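Long-range contacts in sensor protein (Thermotoga maritima, PDB 3A0S), which probably autophosphorylates on histidine with ATP as the sensor kinase of a two-component system, of which this chain is the PAS domain: residues A[6-11]-A[90-95]; A[12-17]-A[30-35]; A[43-48]-A[63-68]; A[57-62]-A[76-81]. All blocks are in the same frame, centred on the assembly; numbering follows the deposited sequence.

Interaction 1: residues A[6-11]-A[90-95]; sequences ITLSKD and VIITID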
loop_
_atom_site.group_PDB
_atom_site.type_symbol
_atom_site.label_atom_id
_atom_site.label_comp_id
_atom_site.label_asym_id
_atom_site.label_seq_id
_atom_site.Cartn_x
_atom_site.Cartn_y
_atom_site.Cartn_z
ATOM N N ILE A 6 4.295 -1.027 0.184
ATOM C CA ILE A 6 3.357 -2.080 -0.122
ATOM C C ILE A 6 2.780 -1.727 -1.488
ATOM O O ILE A 6 2.239 -0.626 -1.677
ATOM C CB ILE A 6 2.225 -2.051 0.896
ATOM C CG1 ILE A 6 2.734 -2.196 2.347
ATOM C CG2 ILE A 6 1.189 -3.170 0.586
ATOM C CD1 ILE A 6 1.651 -1.971 3.418
ATOM N N THR A 7 2.932 -2.627 -2.455
ATOM C CA THR A 7 2.340 -2.379 -3.767
ATOM C C THR A 7 1.185 -3.343 -3.961
ATOM O O THR A 7 1.306 -4.547 -3.602
ATOM C CB THR A 7 3.364 -2.628 -4.890
ATOM O OG1 THR A 7 4.474 -1.780 -4.649
ATOM C CG2 THR A 7 2.793 -2.269 -6.265
ATOM N N LEU A 8 0.084 -2.816 -4.487
ATOM C CA LEU A 8 -1.141 -3.610 -4.702
ATOM C C LEU A 8 -1.430 -3.685 -6.192
ATOM O O LEU A 8 -1.184 -2.728 -6.923
ATOM C CB LEU A 8 -2.349 -2.932 -4.066
ATOM C CG LEU A 8 -2.241 -2.682 -2.571
ATOM C CD1 LEU A 8 -3.555 -2.177 -2.080
ATOM C CD2 LEU A 8 -1.902 -3.952 -1.783
ATOM N N SER A 9 -1.943 -4.824 -6.629
ATOM C CA SER A 9 -2.430 -4.992 -7.995
ATOM C C SER A 9 -3.782 -4.303 -8.127
ATOM O O SER A 9 -4.374 -3.856 -7.150
ATOM C CB SER A 9 -2.555 -6.469 -8.340
ATOM O OG SER A 9 -3.671 -7.049 -7.672
ATOM N N LYS A 10 -4.316 -4.297 -9.356
ATOM C CA LYS A 10 -5.642 -3.708 -9.598
ATOM C C LYS A 10 -6.766 -4.521 -8.957
ATOM O O LYS A 10 -7.902 -4.063 -8.835
ATOM C CB LYS A 10 -5.890 -3.533 -11.101
ATOM C CG LYS A 10 -5.885 -4.809 -11.902
ATOM C CD LYS A 10 -6.386 -4.531 -13.341
ATOM C CE LYS A 10 -5.288 -4.281 -14.287
ATOM N NZ LYS A 10 -5.470 -4.947 -15.646
ATOM N N ASP A 11 -6.434 -5.723 -8.489
ATOM C CA ASP A 11 -7.382 -6.486 -7.695
ATOM C C ASP A 11 -7.168 -6.406 -6.198
ATOM O O ASP A 11 -7.828 -7.134 -5.449
ATOM C CB ASP A 11 -7.391 -7.934 -8.152
ATOM C CG ASP A 11 -7.755 -8.053 -9.604
ATOM O OD1 ASP A 11 -8.894 -7.711 -9.970
ATOM O OD2 ASP A 11 -6.894 -8.432 -10.378
ATOM N N VAL A 90 -1.683 0.189 -7.243
ATOM C CA VAL A 90 -1.402 1.357 -6.398
ATOM C C VAL A 90 -0.172 1.030 -5.532
ATOM O O VAL A 90 -0.136 -0.023 -4.889
ATOM C CB VAL A 90 -2.616 1.663 -5.497
ATOM C CG1 VAL A 90 -2.271 2.771 -4.492
ATOM C CG2 VAL A 90 -3.861 2.047 -6.322
ATOM N N ILE A 91 0.802 1.929 -5.525
ATOM C CA ILE A 91 1.973 1.849 -4.649
ATOM C C ILE A 91 1.676 2.673 -3.394
ATOM O O ILE A 91 1.224 3.825 -3.455
ATOM C CB ILE A 91 3.231 2.390 -5.336
ATOM C CG1 ILE A 91 3.518 1.609 -6.620
ATOM C CG2 ILE A 91 4.419 2.290 -4.362
ATOM C CD1 ILE A 91 4.321 2.403 -7.672
ATOM N N ILE A 92 1.869 2.035 -2.238
ATOM C CA ILE A 92 1.669 2.676 -0.949
ATOM C C ILE A 92 3.036 2.824 -0.265
ATOM O O ILE A 92 3.768 1.850 -0.097
ATOM C CB ILE A 92 0.698 1.849 -0.090
ATOM C CG1 ILE A 92 -0.588 1.568 -0.884
ATOM C CG2 ILE A 92 0.407 2.579 1.224
ATOM C CD1 ILE A 92 -1.506 0.573 -0.131
ATOM N N THR A 93 3.372 4.060 0.098
ATOM C CA THR A 93 4.670 4.363 0.717
ATOM C C THR A 93 4.393 4.999 2.063
ATOM O O THR A 93 3.691 6.018 2.117
ATOM C CB THR A 93 5.499 5.365 -0.159
ATOM O OG1 THR A 93 5.565 4.851 -1.483
ATOM C CG2 THR A 93 6.951 5.501 0.384
ATOM N N ILE A 94 4.977 4.423 3.110
ATOM C CA ILE A 94 4.719 4.831 4.503
ATOM C C ILE A 94 6.024 5.328 5.109
ATOM O O ILE A 94 7.048 4.619 5.093
ATOM C CB ILE A 94 4.147 3.663 5.347
ATOM C CG1 ILE A 94 2.859 3.185 4.681
ATOM C CG2 ILE A 94 3.882 4.132 6.788
ATOM C CD1 ILE A 94 2.253 1.978 5.275
ATOM N N ASP A 95 5.979 6.544 5.636
ATOM C CA ASP A 95 7.167 7.180 6.231
ATOM C C ASP A 95 6.831 7.787 7.575
ATOM O O ASP A 95 5.729 8.280 7.748
ATOM C CB ASP A 95 7.668 8.360 5.382
ATOM C CG ASP A 95 7.939 7.985 3.937
ATOM O OD1 ASP A 95 8.687 7.012 3.724
ATOM O OD2 ASP A 95 7.410 8.659 3.045
#
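Ile6, Thr7 and Leu8 pair with Ile92, Ile91 and Val90 in the middle of the five-stranded antiparallel sheet of the PAS fold, where the first strand of the domain lies beside the last. Four backbone hydrogen bonds join the two hydrogen-bonded pairs, among them Ile92 N to Ile6 O at 2.7 Å and Leu8 N to Val90 O at 2.8 Å. Between them, at the non-hydrogen-bonded pair of Thr7 and Ile91, the CA atoms draw in to 4.3 Å. The face bearing Ile6, Leu8, Val90 and Ile92 is a relief of aliphatic knobs. Leu8 leans diagonally over Ile92, while Ala50, Phe54 and Ile46 of helix 44-56 fill in against Leu8, Val90 and Ile92 respectively, and Ile6 packs on Trp17. Farther along, CD1 of Ile6 comes within 4.4 Å of CD1 of Ile94, a looser touch. On the other face Thr7 and Ile91 run alongside each other, and Phe79 covers both; the hydroxyl of Thr7 is bonded to Glu16. With its CG1 beside the backbone N (chi1 -52°), Ile92 sends that branch along the strand pair, and its CD1 ends 3.9 Å from CD1 of Leu8.

Interaction 2: residues A[12-17]-A[30-35]; sequences GRITEW and ENVLGR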
loop_
_atom_site.group_PDB
_atom_site.type_symbol
_atom_site.label_atom_id
_atom_site.label_comp_id
_atom_site.label_asym_id
_atom_site.label_seq_id
_atom_site.Cartn_x
_atom_site.Cartn_y
_atom_site.Cartn_z
ATOM N N GLY A 12 -6.259 -5.553 -5.762
ATOM C CA GLY A 12 -6.020 -5.366 -4.338
ATOM C C GLY A 12 -5.018 -6.324 -3.731
ATOM O O GLY A 12 -4.893 -6.364 -2.493
ATOM N N ARG A 13 -4.324 -7.108 -4.549
ATOM C CA ARG A 13 -3.362 -8.111 -4.072
ATOM C C ARG A 13 -1.989 -7.535 -3.869
ATOM O O ARG A 13 -1.486 -6.766 -4.684
ATOM C CB ARG A 13 -3.236 -9.259 -5.070
ATOM C CG ARG A 13 -4.589 -9.847 -5.326
ATOM C CD ARG A 13 -4.544 -11.213 -5.824
ATOM N NE ARG A 13 -5.934 -11.698 -5.895
ATOM C CZ ARG A 13 -6.597 -12.350 -4.946
ATOM N NH1 ARG A 13 -6.032 -12.664 -3.766
ATOM N NH2 ARG A 13 -7.856 -12.728 -5.187
ATOM N N ILE A 14 -1.341 -8.020 -2.821
ATOM C CA ILE A 14 -0.020 -7.518 -2.496
ATOM C C ILE A 14 0.984 -8.117 -3.484
ATOM O O ILE A 14 1.211 -9.343 -3.544
ATOM C CB ILE A 14 0.378 -7.853 -1.034
ATOM C CG1 ILE A 14 -0.497 -7.095 -0.068
ATOM C CG2 ILE A 14 1.840 -7.512 -0.762
ATOM C CD1 ILE A 14 -0.482 -7.731 1.331
ATOM N N THR A 15 1.640 -7.234 -4.244
ATOM C CA THR A 15 2.642 -7.680 -5.205
ATOM C C THR A 15 4.037 -7.280 -4.807
ATOM O O THR A 15 5.006 -7.841 -5.339
ATOM C CB THR A 15 2.369 -7.164 -6.620
ATOM O OG1 THR A 15 2.395 -5.732 -6.580
ATOM C CG2 THR A 15 1.018 -7.665 -7.114
ATOM N N GLU A 16 4.167 -6.322 -3.889
ATOM C CA GLU A 16 5.470 -5.935 -3.312
ATOM C C GLU A 16 5.304 -5.654 -1.820
ATOM O O GLU A 16 4.285 -5.102 -1.429
ATOM C CB GLU A 16 6.088 -4.701 -4.041
ATOM C CG GLU A 16 6.292 -4.870 -5.573
ATOM C CD GLU A 16 6.971 -3.683 -6.266
ATOM O OE1 GLU A 16 6.667 -2.498 -5.989
ATOM O OE2 GLU A 16 7.836 -3.981 -7.111
ATOM N N TRP A 17 6.307 -6.016 -1.022
ATOM C CA TRP A 17 6.292 -5.793 0.414
ATOM C C TRP A 17 7.742 -5.812 0.831
ATOM O O TRP A 17 8.356 -6.862 0.946
ATOM C CB TRP A 17 5.512 -6.910 1.090
ATOM C CG TRP A 17 5.329 -6.817 2.584
ATOM C CD1 TRP A 17 6.224 -7.219 3.551
ATOM C CD2 TRP A 17 4.155 -6.372 3.283
ATOM N NE1 TRP A 17 5.677 -7.039 4.804
ATOM C CE2 TRP A 17 4.406 -6.518 4.666
ATOM C CE3 TRP A 17 2.909 -5.877 2.869
ATOM C CZ2 TRP A 17 3.446 -6.178 5.642
ATOM C CZ3 TRP A 17 1.944 -5.575 3.840
ATOM C CH2 TRP A 17 2.230 -5.703 5.208
ATOM N N GLU A 30 6.887 -13.166 2.285
ATOM C CA GLU A 30 6.371 -14.441 1.798
ATOM C C GLU A 30 5.057 -14.808 2.475
ATOM O O GLU A 30 4.262 -15.604 1.951
ATOM C CB GLU A 30 7.411 -15.541 1.987
ATOM C CG GLU A 30 7.889 -15.693 3.416
ATOM C CD GLU A 30 9.177 -14.920 3.719
ATOM O OE1 GLU A 30 9.495 -13.881 3.058
ATOM O OE2 GLU A 30 9.897 -15.391 4.637
ATOM N N ASN A 31 4.812 -14.201 3.626
ATOM C CA ASN A 31 3.566 -14.447 4.334
ATOM C C ASN A 31 2.375 -13.601 3.865
ATOM O O ASN A 31 1.215 -13.928 4.182
ATOM C CB ASN A 31 3.824 -14.296 5.834
ATOM C CG ASN A 31 4.752 -15.402 6.369
ATOM O OD1 ASN A 31 5.576 -15.163 7.239
ATOM N ND2 ASN A 31 4.633 -16.596 5.813
ATOM N N VAL A 32 2.646 -12.559 3.074
ATOM C CA VAL A 32 1.567 -11.682 2.615
ATOM C C VAL A 32 1.446 -11.595 1.084
ATOM O O VAL A 32 0.406 -11.193 0.541
ATOM C CB VAL A 32 1.671 -10.249 3.226
ATOM C CG1 VAL A 32 1.489 -10.300 4.761
ATOM C CG2 VAL A 32 2.983 -9.565 2.829
ATOM N N LEU A 33 2.502 -11.963 0.375
ATOM C CA LEU A 33 2.473 -11.805 -1.062
ATOM C C LEU A 33 1.306 -12.556 -1.676
ATOM O O LEU A 33 1.047 -13.712 -1.310
ATOM C CB LEU A 33 3.774 -12.378 -1.606
ATOM C CG LEU A 33 4.113 -12.022 -3.039
ATOM C CD1 LEU A 33 4.493 -10.556 -3.209
ATOM C CD2 LEU A 33 5.273 -12.907 -3.466
ATOM N N GLY A 34 0.596 -11.911 -2.599
ATOM C CA GLY A 34 -0.523 -12.532 -3.260
ATOM C C GLY A 34 -1.852 -12.344 -2.561
ATOM O O GLY A 34 -2.893 -12.597 -3.150
ATOM N N ARG A 35 -1.834 -11.903 -1.315
ATOM C CA ARG A 35 -3.076 -11.782 -0.543
ATOM C C ARG A 35 -3.690 -10.397 -0.707
ATOM O O ARG A 35 -2.972 -9.417 -1.011
ATOM C CB ARG A 35 -2.818 -12.069 0.928
ATOM C CG ARG A 35 -2.141 -13.410 1.141
ATOM C CD ARG A 35 -1.874 -13.676 2.594
ATOM N NE ARG A 35 -1.200 -14.966 2.797
ATOM C CZ ARG A 35 -1.842 -16.109 2.967
ATOM N NH1 ARG A 35 -3.184 -16.139 2.956
ATOM N NH2 ARG A 35 -1.162 -17.239 3.179
#
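Val32 drives one methyl against the indole of Trp17, the two side chains crossing at about a right angle. CG2 of Val32 sits over one face of the ring system, 3.6 Å from the centroid of the five-membered ring and only 21° off its normal, a CH-pi contact. CG anti to the backbone N (chi1 -177°) carries the indole over to Val32, chi2 near -83° turns its face to the methyl, and the hydrogen bond from NE1 to the carbonyl of Leu27 helps fix the ring's rotation. Beside it, CD1 of Ile14 approaches CB of Val32 at 3.8 Å, so that Val32 is touched by an aromatic face and an aliphatic tip. The backbones are joined by two bonds: Gly34 N gives a nearly straight one to Ile14 O (2.8 Å), and Ile14 N gives one to Arg35 O (2.8 Å). A type II turn from Val32 to Arg35 brings these groups into position, with Gly34 at positive phi. Toward the exposed rim, Arg13 uses NH1 in the guanidinium plane to bond Gly34 O at 3.2 Å. The contact thus fastens the short, weakly bonded helix 29-32 and the turn after it to strand 14-17, an outer strand of the PAS sheet, which pairs with strand 4-9 through a classic bulge at Thr15 and Glu16, while Leu37 and Leu40 from the following loop pack on Ile14.

Interaction 3: residues A[43-48]-A[63-68]; sequences FEEIGS and NFYKFG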
loop_
_atom_site.group_PDB
_atom_site.type_symbol
_atom_site.label_atom_id
_atom_site.label_comp_id
_atom_site.label_asym_id
_atom_site.label_seq_id
_atom_site.Cartn_x
_atom_site.Cartn_y
_atom_site.Cartn_z
ATOM N N PHE A 43 -5.257 -3.344 8.255
ATOM C CA PHE A 43 -4.992 -2.714 6.945
ATOM C C PHE A 43 -6.240 -2.489 6.131
ATOM O O PHE A 43 -6.157 -2.041 4.998
ATOM C CB PHE A 43 -4.005 -3.540 6.099
ATOM C CG PHE A 43 -2.637 -3.579 6.670
ATOM C CD1 PHE A 43 -1.706 -2.597 6.354
ATOM C CD2 PHE A 43 -2.284 -4.588 7.552
ATOM C CE1 PHE A 43 -0.436 -2.641 6.891
ATOM C CE2 PHE A 43 -1.010 -4.648 8.104
ATOM C CZ PHE A 43 -0.087 -3.656 7.771
ATOM N N GLU A 44 -7.394 -2.774 6.713
ATOM C CA GLU A 44 -8.675 -2.651 6.013
ATOM C C GLU A 44 -8.899 -1.233 5.524
ATOM O O GLU A 44 -9.330 -1.027 4.391
ATOM C CB GLU A 44 -9.845 -3.066 6.918
ATOM C CG GLU A 44 -9.779 -4.491 7.471
ATOM C CD GLU A 44 -9.022 -4.645 8.808
ATOM O OE1 GLU A 44 -8.348 -3.705 9.327
ATOM O OE2 GLU A 44 -9.109 -5.766 9.347
ATOM N N GLU A 45 -8.627 -0.253 6.384
ATOM C CA GLU A 45 -8.816 1.142 6.005
ATOM C C GLU A 45 -7.840 1.616 4.924
ATOM O O GLU A 45 -8.244 2.246 3.939
ATOM C CB GLU A 45 -8.697 2.040 7.219
ATOM C CG GLU A 45 -8.881 3.506 6.903
ATOM C CD GLU A 45 -9.016 4.334 8.168
ATOM O OE1 GLU A 45 -8.123 4.251 9.051
ATOM O OE2 GLU A 45 -10.031 5.055 8.291
ATOM N N ILE A 46 -6.557 1.317 5.114
ATOM C CA ILE A 46 -5.557 1.626 4.076
ATOM C C ILE A 46 -5.946 0.965 2.740
ATOM O O ILE A 46 -5.831 1.588 1.679
ATOM C CB ILE A 46 -4.147 1.211 4.522
ATOM C CG1 ILE A 46 -3.658 2.190 5.594
ATOM C CG2 ILE A 46 -3.180 1.216 3.351
ATOM C CD1 ILE A 46 -2.536 1.608 6.488
ATOM N N GLY A 47 -6.447 -0.265 2.818
ATOM C CA GLY A 47 -6.884 -0.997 1.623
ATOM C C GLY A 47 -8.037 -0.273 0.957
ATOM O O GLY A 47 -8.082 -0.163 -0.260
ATOM N N SER A 48 -8.971 0.233 1.762
ATOM C CA SER A 48 -10.104 0.993 1.235
ATOM C C SER A 48 -9.689 2.314 0.576
ATOM O O SER A 48 -10.177 2.624 -0.515
ATOM C CB SER A 48 -11.127 1.248 2.355
ATOM O OG SER A 48 -12.347 1.747 1.845
ATOM N N ASN A 63 -1.175 12.747 5.770
ATOM C CA ASN A 63 -0.265 12.836 6.896
ATOM C C ASN A 63 -0.993 12.586 8.208
ATOM O O ASN A 63 -2.233 12.526 8.249
ATOM C CB ASN A 63 0.537 14.143 6.913
ATOM C CG ASN A 63 -0.338 15.372 6.896
ATOM O OD1 ASN A 63 -1.521 15.318 7.232
ATOM N ND2 ASN A 63 0.240 16.495 6.493
ATOM N N PHE A 64 -0.219 12.388 9.265
ATOM C CA PHE A 64 -0.777 12.091 10.575
ATOM C C PHE A 64 -1.790 10.946 10.499
ATOM O O PHE A 64 -2.889 11.051 11.040
ATOM C CB PHE A 64 -1.399 13.356 11.205
ATOM C CG PHE A 64 -0.400 14.452 11.471
ATOM C CD1 PHE A 64 0.337 14.466 12.656
ATOM C CD2 PHE A 64 -0.184 15.453 10.529
ATOM C CE1 PHE A 64 1.273 15.468 12.906
ATOM C CE2 PHE A 64 0.753 16.460 10.761
ATOM C CZ PHE A 64 1.485 16.466 11.953
ATOM N N TYR A 65 -1.425 9.866 9.797
ATOM C CA TYR A 65 -2.189 8.615 9.877
ATOM C C TYR A 65 -1.628 7.814 11.034
ATOM O O TYR A 65 -0.477 7.412 11.010
ATOM C CB TYR A 65 -2.129 7.780 8.577
ATOM C CG TYR A 65 -3.083 6.581 8.588
ATOM C CD1 TYR A 65 -2.723 5.381 9.211
ATOM C CD2 TYR A 65 -4.353 6.655 7.999
ATOM C CE1 TYR A 65 -3.602 4.278 9.248
ATOM C CE2 TYR A 65 -5.235 5.557 8.026
ATOM C CZ TYR A 65 -4.855 4.374 8.653
ATOM O OH TYR A 65 -5.729 3.288 8.694
ATOM N N LYS A 66 -2.431 7.596 12.067
ATOM C CA LYS A 66 -1.911 6.910 13.239
ATOM C C LYS A 66 -1.960 5.395 13.065
ATOM O O LYS A 66 -2.995 4.827 12.685
ATOM C CB LYS A 66 -2.653 7.337 14.510
ATOM C CG LYS A 66 -1.881 7.045 15.784
ATOM C CD LYS A 66 -2.721 7.358 17.019
ATOM C CE LYS A 66 -2.200 6.625 18.248
ATOM N NZ LYS A 66 -1.448 7.494 19.201
ATOM N N PHE A 67 -0.829 4.756 13.341
ATOM C CA PHE A 67 -0.709 3.309 13.282
ATOM C C PHE A 67 0.171 2.906 14.449
ATOM O O PHE A 67 1.312 3.355 14.566
ATOM C CB PHE A 67 -0.091 2.860 11.948
ATOM C CG PHE A 67 -0.632 1.545 11.429
ATOM C CD1 PHE A 67 -0.204 0.334 11.962
ATOM C CD2 PHE A 67 -1.573 1.521 10.405
ATOM C CE1 PHE A 67 -0.710 -0.886 11.475
ATOM C CE2 PHE A 67 -2.078 0.307 9.918
ATOM C CZ PHE A 67 -1.646 -0.890 10.450
ATOM N N GLY A 68 -0.378 2.089 15.340
ATOM C CA GLY A 68 0.318 1.738 16.568
ATOM C C GLY A 68 0.494 2.969 17.432
ATOM O O GLY A 68 -0.469 3.691 17.696
HETATM O O HOH W 1 -5.752 0.506 7.834
#
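Ile46 at the start of helix 44-56 packs against Tyr65 and Phe67 of strand 60-67, where this helix of the PAS fold lies on the outer hairpin of its antiparallel sheet. The helix and strand axes are 11.7 Å apart, so the gap is spanned by side chains and one bridging water. The close-packed part is apolar: CD1 of Ile46 lies 3.7 Å from CE2 of Phe67, and its CG1 meets the phenol ring of Tyr65 obliquely at CZ. Phe43, just before the helix, offers one ring face to CZ of Phe67, 4.1 Å from its CE1; the planes are inclined at 40°, an oblique pair rather than a stack. Phe25 completes this aromatic cluster, meeting each of the two phenylalanine rings edge-to-face, and Leu37 covers Phe43 and Ile46. The outer side is polar and more open. There the exposed Glu45, extended with CG anti to the backbone N (chi1 -180°), slides past Tyr65 in the opposite direction, its carboxylate plane turned 72° from the phenol ring. The water accepts from Ile46 N in the first turn of the helix and donates to Tyr65 OH. The phenol oxygen is therefore gripped twice, and its own proton goes to the anti lone pair of Glu45 OE1, 2.6 Å from Tyr65 OH.

Interaction 4: residues A[57-62]-A[76-81]; sequences KEPVFL and FSPFRN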
loop_
_atom_site.group_PDB
_atom_site.type_symbol
_atom_site.label_atom_id
_atom_site.label_comp_id
_atom_site.label_asym_id
_atom_site.label_seq_id
_atom_site.Cartn_x
_atom_site.Cartn_y
_atom_site.Cartn_z
ATOM N N LYS A 57 -8.062 7.473 -10.148
ATOM C CA LYS A 57 -6.842 7.642 -10.963
ATOM C C LYS A 57 -5.967 8.822 -10.528
ATOM O O LYS A 57 -5.252 9.398 -11.352
ATOM C CB LYS A 57 -7.174 7.846 -12.455
ATOM C CG LYS A 57 -8.360 7.105 -12.990
ATOM C CD LYS A 57 -8.470 7.435 -14.479
ATOM C CE LYS A 57 -9.778 7.011 -15.041
ATOM N NZ LYS A 57 -9.761 7.109 -16.536
ATOM N N GLU A 58 -6.043 9.191 -9.253
ATOM C CA GLU A 58 -5.278 10.326 -8.729
ATOM C C GLU A 58 -4.547 9.938 -7.442
ATOM O O GLU A 58 -5.142 9.300 -6.580
ATOM C CB GLU A 58 -6.183 11.539 -8.483
ATOM C CG GLU A 58 -6.330 12.474 -9.688
ATOM C CD GLU A 58 -5.041 13.210 -10.037
ATOM O OE1 GLU A 58 -4.577 14.040 -9.220
ATOM O OE2 GLU A 58 -4.501 12.965 -11.138
ATOM N N PRO A 59 -3.270 10.346 -7.306
ATOM C CA PRO A 59 -2.590 10.052 -6.053
ATOM C C PRO A 59 -3.141 10.834 -4.864
ATOM O O PRO A 59 -3.770 11.894 -5.035
ATOM C CB PRO A 59 -1.135 10.424 -6.342
ATOM C CG PRO A 59 -1.231 11.475 -7.410
ATOM C CD PRO A 59 -2.382 11.037 -8.259
ATOM N N VAL A 60 -2.924 10.286 -3.674
ATOM C CA VAL A 60 -3.388 10.872 -2.431
ATOM C C VAL A 60 -2.233 10.815 -1.433
ATOM O O VAL A 60 -1.570 9.794 -1.286
ATOM C CB VAL A 60 -4.608 10.106 -1.862
ATOM C CG1 VAL A 60 -4.824 10.413 -0.396
ATOM C CG2 VAL A 60 -5.868 10.420 -2.669
ATOM N N PHE A 61 -2.009 11.927 -0.749
ATOM C CA PHE A 61 -1.057 11.968 0.342
ATOM C C PHE A 61 -1.815 12.209 1.635
ATOM O O PHE A 61 -2.588 13.176 1.760
ATOM C CB PHE A 61 -0.002 13.054 0.082
ATOM C CG PHE A 61 0.968 13.247 1.219
ATOM C CD1 PHE A 61 2.094 12.428 1.341
ATOM C CD2 PHE A 61 0.760 14.246 2.165
ATOM C CE1 PHE A 61 2.994 12.605 2.410
ATOM C CE2 PHE A 61 1.656 14.431 3.233
ATOM C CZ PHE A 61 2.768 13.608 3.349
ATOM N N LEU A 62 -1.611 11.326 2.601
ATOM C CA LEU A 62 -2.167 11.535 3.922
ATOM C C LEU A 62 -1.021 11.764 4.894
ATOM O O LEU A 62 0.011 11.089 4.837
ATOM C CB LEU A 62 -2.996 10.333 4.365
ATOM C CG LEU A 62 -4.094 9.710 3.489
ATOM C CD1 LEU A 62 -4.572 8.464 4.180
ATOM C CD2 LEU A 62 -5.269 10.662 3.233
ATOM N N PHE A 76 -0.342 7.241 -1.639
ATOM C CA PHE A 76 -0.951 6.242 -2.508
ATOM C C PHE A 76 -0.809 6.716 -3.939
ATOM O O PHE A 76 -1.329 7.786 -4.311
ATOM C CB PHE A 76 -2.438 6.118 -2.200
ATOM C CG PHE A 76 -2.759 5.730 -0.789
ATOM C CD1 PHE A 76 -2.733 6.653 0.255
ATOM C CD2 PHE A 76 -3.139 4.438 -0.519
ATOM C CE1 PHE A 76 -3.081 6.264 1.552
ATOM C CE2 PHE A 76 -3.477 4.039 0.755
ATOM C CZ PHE A 76 -3.468 4.939 1.792
ATOM N N SER A 77 -0.141 5.911 -4.754
ATOM C CA SER A 77 0.143 6.304 -6.134
ATOM C C SER A 77 -0.342 5.253 -7.131
ATOM O O SER A 77 0.270 4.203 -7.247
ATOM C CB SER A 77 1.651 6.445 -6.310
ATOM O OG SER A 77 2.211 7.337 -5.340
ATOM N N PRO A 78 -1.395 5.575 -7.913
ATOM C CA PRO A 78 -1.826 4.639 -8.971
ATOM C C PRO A 78 -0.738 4.575 -10.040
ATOM O O PRO A 78 -0.026 5.562 -10.272
ATOM C CB PRO A 78 -3.108 5.270 -9.509
ATOM C CG PRO A 78 -2.979 6.708 -9.169
ATOM C CD PRO A 78 -2.159 6.835 -7.936
ATOM N N PHE A 79 -0.571 3.424 -10.680
ATOM C CA PHE A 79 0.407 3.359 -11.777
ATOM C C PHE A 79 -0.140 2.536 -12.933
ATOM O O PHE A 79 -1.064 1.745 -12.736
ATOM C CB PHE A 79 1.729 2.761 -11.285
ATOM C CG PHE A 79 1.606 1.320 -10.818
ATOM C CD1 PHE A 79 1.251 1.028 -9.506
ATOM C CD2 PHE A 79 1.837 0.256 -11.700
ATOM C CE1 PHE A 79 1.120 -0.299 -9.083
ATOM C CE2 PHE A 79 1.724 -1.065 -11.282
ATOM C CZ PHE A 79 1.364 -1.336 -9.974
ATOM N N ARG A 80 0.414 2.790 -14.122
ATOM C CA ARG A 80 0.077 2.032 -15.328
ATOM C C ARG A 80 1.239 1.158 -15.757
ATOM O O ARG A 80 2.394 1.467 -15.492
ATOM C CB ARG A 80 -0.291 2.976 -16.480
ATOM C CG ARG A 80 -1.580 3.740 -16.269
ATOM C CD ARG A 80 -1.937 4.653 -17.448
ATOM N NE ARG A 80 -3.129 5.423 -17.086
ATOM C CZ ARG A 80 -4.384 5.039 -17.310
ATOM N NH1 ARG A 80 -4.677 3.924 -17.964
ATOM N NH2 ARG A 80 -5.363 5.815 -16.877
ATOM N N ASN A 81 0.930 0.073 -16.455
ATOM C CA ASN A 81 1.956 -0.695 -17.145
ATOM C C ASN A 81 2.375 0.058 -18.408
ATOM O O ASN A 81 1.526 0.502 -19.159
ATOM C CB ASN A 81 1.426 -2.090 -17.479
ATOM C CG ASN A 81 2.428 -2.927 -18.241
ATOM O OD1 ASN A 81 2.597 -2.767 -19.448
ATOM N ND2 ASN A 81 3.079 -3.852 -17.537
#
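The hairpin of strands 60-67 and 70-80 forms one border of the PAS sheet, and this contact is at its open end, where the chain comes out of helix 44-56. Val60 and Phe76 make an antiparallel hydrogen-bonded pair: Phe76 N reaches Val60 O at 2.9 Å, nearly in line with the carbonyl, and Val60 N returns a bond to Phe76 O at 3.0 Å. The Phe76 ring, its CG beside the backbone N (chi1 -59°), turns an edge to Val60 O, and CD1 of Leu62 meets CE1 of the ring at 3.7 Å. On the side toward Lys57, beyond the pair, regular bonding gives way to proline packing. Pro59 lays its CB near CD of Pro78 at 4.1 Å, while CG of Pro78 rests against the peptide between Lys57 and Glu58. Lys57 leaves the helix in a Schellman motif, its aliphatic CD at the edge of the Arg80 guanidinium. Lys57 NZ and Arg80 NH2, like charges 4.6 Å apart, probably do not attract; Arg80 is held by the carbonyl of Gln85 through NH1. Val49 and Val53 of helix 44-56 pack on Phe76, Val53 also touching Val60 and Pro78, while on its other side strand 70-80 pairs with strand 87-95.

In the fold
Interaction 1 is the core contact, close to the centre of the chain and almost wholly buried; interaction 4 lies at the surface, and interactions 2 and 3 are partly buried. All four reach one sheet. Interactions 1 and 4 are strand pairings, the first with four backbone bonds, the second with two and then prolines. Interactions 2 and 3 attach helical parts, one through a turn and a CH-pi contact, the other by side chains and a water. Strand 4-9 connects interactions 1 and 2, and strand 60-67 serves both 3 and 4. Interactions 2 and 4, with centres about 18 Å apart, do not touch, whereas Trp17 meets Phe43 between 2 and 3.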